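Local coordinates for protein cryptochrome DASH, chloroplastic/mitochondrial (Arabidopsis thaliana, PDB 2J4D) that repairs cyclobutane pyrimidine dimers in single-stranded DNA as an FAD- and folate-binding photolyase, and may also act as a photoreceptor, at residues Lys270-Lys273 / Glu274-Gly278. Numbering follows the deposited sequence.
Sequences KVYK and ETRNG. With FAD (flavin-adenine dinucleotide), chain C.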
loop_
_atom_site.group_PDB
_atom_site.type_symbol
_atom_site.label_atom_id
_atom_site.label_comp_id
_atom_site.label_asym_id
_atom_site.label_seq_id
_atom_site.Cartn_x
_atom_site.Cartn_y
_atom_site.Cartn_z
ATOM N N LYS A 270 -1.182 20.924 -8.133
ATOM C CA LYS A 270 -1.864 21.587 -9.241
ATOM C C LYS A 270 -1.437 21.155 -10.642
ATOM O O LYS A 270 -2.035 21.598 -11.627
ATOM C CB LYS A 270 -1.726 23.106 -9.115
ATOM C CG LYS A 270 -0.297 23.608 -9.133
ATOM C CD LYS A 270 -0.275 25.123 -9.091
ATOM C CE LYS A 270 1.107 25.648 -8.742
ATOM N NZ LYS A 270 2.145 25.143 -9.668
ATOM N N VAL A 271 -0.415 20.306 -10.750
ATOM C CA VAL A 271 0.026 19.827 -12.069
ATOM C C VAL A 271 0.109 18.307 -12.102
ATOM O O VAL A 271 0.567 17.712 -13.086
ATOM C CB VAL A 271 1.412 20.396 -12.477
ATOM C CG1 VAL A 271 1.359 21.907 -12.491
ATOM C CG2 VAL A 271 2.499 19.893 -11.532
ATOM N N TYR A 272 -0.359 17.690 -11.023
ATOM C CA TYR A 272 -0.357 16.240 -10.879
ATOM C C TYR A 272 -0.854 15.479 -12.114
ATOM O O TYR A 272 -0.178 14.577 -12.602
ATOM C CB TYR A 272 -1.201 15.841 -9.655
ATOM C CG TYR A 272 -1.525 14.367 -9.606
ATOM C CD1 TYR A 272 -0.531 13.423 -9.338
ATOM C CD2 TYR A 272 -2.799 13.905 -9.940
ATOM C CE1 TYR A 272 -0.791 12.062 -9.421
ATOM C CE2 TYR A 272 -3.072 12.546 -10.028
ATOM C CZ TYR A 272 -2.061 11.629 -9.775
ATOM O OH TYR A 272 -2.298 10.283 -9.942
ATOM N N LYS A 273 -2.028 15.839 -12.623
ATOM C CA LYS A 273 -2.578 15.134 -13.774
ATOM C C LYS A 273 -1.693 15.163 -15.023
ATOM O O LYS A 273 -1.631 14.185 -15.765
ATOM C CB LYS A 273 -3.972 15.672 -14.120
ATOM C CG LYS A 273 -4.666 14.857 -15.211
ATOM C CD LYS A 273 -6.105 15.292 -15.444
ATOM C CE LYS A 273 -6.781 14.382 -16.466
ATOM N NZ LYS A 273 -8.201 14.757 -16.713
ATOM N N GLU A 274 -1.006 16.277 -15.246
ATOM C CA GLU A 274 -0.142 16.414 -16.418
ATOM C C GLU A 274 1.141 15.586 -16.301
ATOM O O GLU A 274 1.757 15.244 -17.309
ATOM C CB GLU A 274 0.248 17.882 -16.615
ATOM C CG GLU A 274 -0.872 18.884 -16.353
ATOM C CD GLU A 274 -0.371 20.326 -16.297
ATOM O OE1 GLU A 274 -1.125 21.205 -15.825
ATOM O OE2 GLU A 274 0.775 20.585 -16.727
ATOM N N THR A 275 1.537 15.250 -15.077
ATOM C CA THR A 275 2.785 14.515 -14.869
ATOM C C THR A 275 2.689 13.066 -14.403
ATOM O O THR A 275 3.680 12.338 -14.461
ATOM C CB THR A 275 3.650 15.236 -13.840
ATOM O OG1 THR A 275 3.003 15.173 -12.564
ATOM C CG2 THR A 275 3.827 16.706 -14.220
ATOM N N ARG A 276 1.508 12.645 -13.953
ATOM C CA ARG A 276 1.328 11.298 -13.408
ATOM C C ARG A 276 1.766 10.100 -14.246
ATOM O O ARG A 276 1.855 8.991 -13.726
ATOM C CB ARG A 276 -0.124 11.100 -12.956
ATOM C CG ARG A 276 -1.161 11.183 -14.063
ATOM C CD ARG A 276 -2.535 10.799 -13.514
ATOM N NE ARG A 276 -2.552 9.406 -13.072
ATOM C CZ ARG A 276 -2.573 8.366 -13.899
ATOM N NH1 ARG A 276 -2.590 8.562 -15.213
ATOM N NH2 ARG A 276 -2.553 7.129 -13.419
ATOM N N ASN A 277 2.037 10.300 -15.531
ATOM C CA ASN A 277 2.494 9.189 -16.359
ATOM C C ASN A 277 4.007 9.167 -16.491
ATOM O O ASN A 277 4.554 8.445 -17.323
ATOM C CB ASN A 277 1.861 9.235 -17.744
ATOM C CG ASN A 277 0.494 8.596 -17.769
ATOM O OD1 ASN A 277 -0.510 9.261 -18.018
ATOM N ND2 ASN A 277 0.445 7.294 -17.505
ATOM N N GLY A 278 4.678 9.972 -15.674
ATOM C CA GLY A 278 6.130 10.000 -15.699
ATOM C C GLY A 278 6.654 8.710 -15.087
ATOM O O GLY A 278 5.874 7.918 -14.547
HETATM P PA FAD C . -0.580 8.401 -7.839
HETATM O O1A FAD C . -0.010 9.545 -7.099
HETATM O O2A FAD C . -0.756 8.486 -9.308
HETATM O O5B FAD C . -2.011 8.006 -7.219
HETATM C C5B FAD C . -2.375 8.421 -5.884
HETATM C C4B FAD C . -2.921 7.199 -5.136
HETATM O O4B FAD C . -4.042 6.692 -5.858
HETATM C C3B FAD C . -1.951 6.028 -5.016
HETATM O O3B FAD C . -1.009 6.203 -3.971
HETATM C C2B FAD C . -2.902 4.886 -4.829
HETATM O O2B FAD C . -3.283 4.637 -3.494
HETATM C C1B FAD C . -4.079 5.259 -5.747
HETATM N N9A FAD C . -4.027 4.683 -7.108
HETATM C C8A FAD C . -3.561 5.280 -8.262
HETATM N N7A FAD C . -3.663 4.489 -9.322
HETATM C C5A FAD C . -4.226 3.327 -8.840
HETATM C C6A FAD C . -4.576 2.111 -9.472
HETATM N N6A FAD C . -4.430 1.867 -10.768
HETATM N N1A FAD C . -5.124 1.118 -8.677
HETATM C C2A FAD C . -5.294 1.326 -7.330
HETATM N N3A FAD C . -4.980 2.464 -6.665
HETATM C C4A FAD C . -4.438 3.427 -7.459
HETATM N N1 FAD C . -1.078 0.118 -6.076
HETATM C C2 FAD C . -0.970 -0.195 -4.738
HETATM O O2 FAD C . -1.274 0.610 -3.877
HETATM N N3 FAD C . -0.498 -1.470 -4.388
HETATM C C4 FAD C . -0.127 -2.444 -5.313
HETATM O O4 FAD C . 0.288 -3.556 -4.938
HETATM C C4X FAD C . -0.239 -2.115 -6.685
HETATM N N5 FAD C . 0.115 -3.033 -7.687
HETATM C C5X FAD C . -0.106 -2.742 -9.035
HETATM C C6 FAD C . 0.134 -3.706 -10.022
HETATM C C7 FAD C . -0.077 -3.446 -11.396
HETATM C C7M FAD C . 0.198 -4.530 -12.410
HETATM C C8 FAD C . -0.554 -2.140 -11.780
HETATM C C8M FAD C . -0.809 -1.767 -13.232
HETATM C C9 FAD C . -0.800 -1.163 -10.795
HETATM C C9A FAD C . -0.585 -1.436 -9.412
HETATM N N10 FAD C . -0.823 -0.465 -8.394
HETATM C C10 FAD C . -0.719 -0.817 -7.030
HETATM C "C1'" FAD C . -1.560 0.798 -8.720
HETATM C "C2'" FAD C . -0.704 2.031 -9.076
HETATM O "O2'" FAD C . 0.236 1.688 -10.079
HETATM C "C3'" FAD C . 0.028 2.530 -7.832
HETATM O "O3'" FAD C . -0.906 2.817 -6.773
HETATM C "C4'" FAD C . 0.837 3.823 -8.040
HETATM O "O4'" FAD C . 1.862 3.617 -9.015
HETATM C "C5'" FAD C . 1.460 4.236 -6.713
HETATM O "O5'" FAD C . 2.197 5.450 -6.876
HETATM P P FAD C . 1.653 6.900 -6.578
HETATM O O1P FAD C . 1.304 6.895 -5.148
HETATM O O2P FAD C . 2.693 7.892 -6.965
HETATM O O3P FAD C . 0.437 7.179 -7.560
#
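The short helix 272-275, set over the diphosphate of FAD, illustrates how a short helix and the residue after it can set a hydrogen-bond donor against a phosphate: Y272 and R276, four residues apart, meet side chain to side chain beside the cofactor. The tyrosine hydroxyl sits at the junction. Its OH donates a very short hydrogen bond, 2.5 Å, to O2A of FAD, which lies at the ring edge and in the ring plane. R276 NE, one turn further along the chain, donates to Y272 OH at 3.3 Å, with the oxygen only 3° out of the guanidinium plane. The two flat groups are turned 74° against each other, and R276 CD passes 3.6 Å from Y272 OH. With CG anti to the backbone N (chi1 167°), the ring of Y272 carries its hydroxyl to the phosphate and to R276, while the bend of R276 at chi3 brings NE back to the hydroxyl.

The backbone fixes the spacing. Y272 O accepts from both R276 N (2.9 Å) and T275 N (3.1 Å). V271 O, of the N-cap residue, accepts weak hydrogen bonds from E274 N and T275 N, and T275 OG1 is hydrogen-bonded to Y284 O.

A phenylalanine in place of Y272 would probably leave O2A without this donor and R276 NE without this acceptor. NE also forms a long, weak ion pair with E325 of helix 317-339. Donating to the phosphate while accepting from a cationic side chain, the hydroxyl is likely to be polarised toward the anion, linking the positive charge of R276 indirectly to the diphosphate.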